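PDB 1MDB: 2,3-dihydroxybenzoate-AMP ligase from Bacillus subtilis, which belongs to the ANL superfamily of AMP-binding enzymes and holds adenosine monophosphate and 2,3-dihydroxybenzoic acid. Local coordinates for residues 459-464 against 525-530. Sequence-based numbering, arbitrary orientation.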
loop_
_atom_site.group_PDB
_atom_site.type_symbol
_atom_site.label_atom_id
_atom_site.label_comp_id
_atom_site.label_asym_id
_atom_site.label_seq_id
_atom_site.Cartn_x
_atom_site.Cartn_y
_atom_site.Cartn_z
ATOM N N ALA A 459 6.953 -4.782 18.496
ATOM C CA ALA A 459 7.851 -4.641 17.356
ATOM C C ALA A 459 9.269 -4.824 17.887
ATOM O O ALA A 459 9.745 -4.038 18.705
ATOM C CB ALA A 459 7.698 -3.282 16.720
ATOM N N MET A 460 9.935 -5.872 17.422
ATOM C CA MET A 460 11.292 -6.182 17.865
ATOM C C MET A 460 12.326 -5.787 16.829
ATOM O O MET A 460 12.246 -6.197 15.665
ATOM C CB MET A 460 11.392 -7.675 18.164
ATOM C CG MET A 460 12.776 -8.173 18.531
ATOM S SD MET A 460 12.688 -9.939 18.889
ATOM C CE MET A 460 14.178 -10.192 19.811
ATOM N N VAL A 461 13.315 -5.008 17.260
ATOM C CA VAL A 461 14.359 -4.557 16.356
ATOM C C VAL A 461 15.759 -4.760 16.921
ATOM O O VAL A 461 15.947 -5.028 18.115
ATOM C CB VAL A 461 14.169 -3.053 15.999
ATOM C CG1 VAL A 461 12.769 -2.827 15.424
ATOM C CG2 VAL A 461 14.364 -2.190 17.224
ATOM N N SER A 462 16.751 -4.647 16.051
ATOM C CA SER A 462 18.126 -4.796 16.480
ATOM C C SER A 462 18.581 -3.494 17.132
ATOM O O SER A 462 17.992 -2.431 16.907
ATOM C CB SER A 462 19.017 -5.075 15.278
ATOM O OG SER A 462 19.054 -3.939 14.437
ATOM N N MET A 463 19.614 -3.597 17.961
ATOM C CA MET A 463 20.214 -2.436 18.611
ATOM C C MET A 463 21.703 -2.746 18.664
ATOM O O MET A 463 22.100 -3.908 18.785
ATOM C CB MET A 463 19.663 -2.214 20.025
ATOM C CG MET A 463 20.115 -3.226 21.080
ATOM S SD MET A 463 19.449 -2.812 22.720
ATOM C CE MET A 463 20.330 -3.980 23.775
ATOM N N PRO A 464 22.548 -1.712 18.561
ATOM C CA PRO A 464 24.011 -1.846 18.589
ATOM C C PRO A 464 24.596 -2.458 19.871
ATOM O O PRO A 464 24.073 -2.262 20.964
ATOM C CB PRO A 464 24.495 -0.404 18.385
ATOM C CG PRO A 464 23.357 0.244 17.620
ATOM C CD PRO A 464 22.151 -0.311 18.334
ATOM N N LEU A 525 12.277 2.795 14.694
ATOM C CA LEU A 525 12.471 2.145 15.985
ATOM C C LEU A 525 13.949 1.866 16.220
ATOM O O LEU A 525 14.441 1.986 17.341
ATOM C CB LEU A 525 11.669 0.844 16.061
ATOM C CG LEU A 525 10.163 1.040 16.248
ATOM C CD1 LEU A 525 9.448 -0.316 16.232
ATOM C CD2 LEU A 525 9.915 1.767 17.571
ATOM N N ARG A 526 14.665 1.493 15.168
ATOM C CA ARG A 526 16.090 1.244 15.319
ATOM C C ARG A 526 16.801 2.545 15.722
ATOM O O ARG A 526 17.658 2.551 16.601
ATOM C CB ARG A 526 16.676 0.698 14.019
ATOM C CG ARG A 526 16.425 -0.793 13.815
ATOM C CD ARG A 526 17.289 -1.350 12.692
ATOM N NE ARG A 526 16.871 -0.882 11.373
ATOM C CZ ARG A 526 15.848 -1.385 10.687
ATOM N NH1 ARG A 526 15.120 -2.380 11.190
ATOM N NH2 ARG A 526 15.562 -0.904 9.484
ATOM N N GLU A 527 16.425 3.646 15.079
ATOM C CA GLU A 527 17.010 4.951 15.366
ATOM C C GLU A 527 16.737 5.355 16.802
ATOM O O GLU A 527 17.613 5.874 17.486
ATOM C CB GLU A 527 16.420 6.015 14.432
ATOM C CG GLU A 527 16.889 5.927 12.986
ATOM C CD GLU A 527 16.219 6.964 12.088
ATOM O OE1 GLU A 527 15.999 8.111 12.553
ATOM O OE2 GLU A 527 15.930 6.637 10.913
ATOM N N ALA A 528 15.512 5.115 17.255
ATOM C CA ALA A 528 15.118 5.475 18.607
ATOM C C ALA A 528 15.879 4.682 19.666
ATOM O O ALA A 528 16.271 5.245 20.685
ATOM C CB ALA A 528 13.612 5.287 18.781
ATOM N N ILE A 529 16.093 3.385 19.452
ATOM C CA ILE A 529 16.836 2.615 20.447
ATOM C C ILE A 529 18.316 2.979 20.339
ATOM O O ILE A 529 19.024 3.077 21.343
ATOM C CB ILE A 529 16.647 1.066 20.277
ATOM C CG1 ILE A 529 17.401 0.322 21.381
ATOM C CG2 ILE A 529 17.166 0.597 18.927
ATOM C CD1 ILE A 529 16.874 0.576 22.775
ATOM N N SER A 530 18.777 3.201 19.116
ATOM C CA SER A 530 20.173 3.547 18.896
ATOM C C SER A 530 20.498 4.877 19.573
ATOM O O SER A 530 21.587 5.051 20.125
ATOM C CB SER A 530 20.456 3.640 17.398
ATOM O OG SER A 530 21.844 3.756 17.150
HETATM O O HOH W 1 15.679 -4.458 13.254
HETATM O O HOH W 2 19.144 0.153 16.467
#
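Val461 and Met463 of strand 459-464 face Leu525 and Ile529 of helix 525-530, whose axis runs at 35° to the strand and comes within 7.9 Å of it, the CA atoms of Val461 and Arg526 lying 6.1 Å apart. Leu525 meets two strand residues: its CD1 presses on Ala459 CB at 3.5 Å, tighter than usual for two carbons, while its CB lies against Val461 CG1, the two side chains crossing at about a right angle. One turn on, Ile529 has CG1 anti to its backbone N (chi1 -178°), which carries that branch to Met463 CB at 3.7 Å; CG2 rests near the carbonyl O of Ser462. Met463 makes its nearest approach through CB, and its sulfur still brushes Ile529 CG1, while the extended chain carries its end away from the helix. The C-terminal domain of this AMP-binding enzyme contains a three-stranded sheet with 455-465 at one edge, and helix 522-534 packs across its face, so that Ile529 also touches Cys473 on the neighbouring strand. No direct hydrogen bond joins the two segments; water does so twice. One water accepts from Ser462 N and from Arg526 NH1, both at 3.0 Å, and another donates to the carbonyl oxygens of Ser462 and Arg526. Arg526 CD lies 3.6 Å from Ser462 OG, and the bend at chi3 (-71°) turns the guanidinium toward the first water; NH1 additionally forms a salt bridge with Asp431, a second tie that would restrict the guanidinium. Toward the exposed end, Pro464 CG sits 3.9 Å from Ser530 OG.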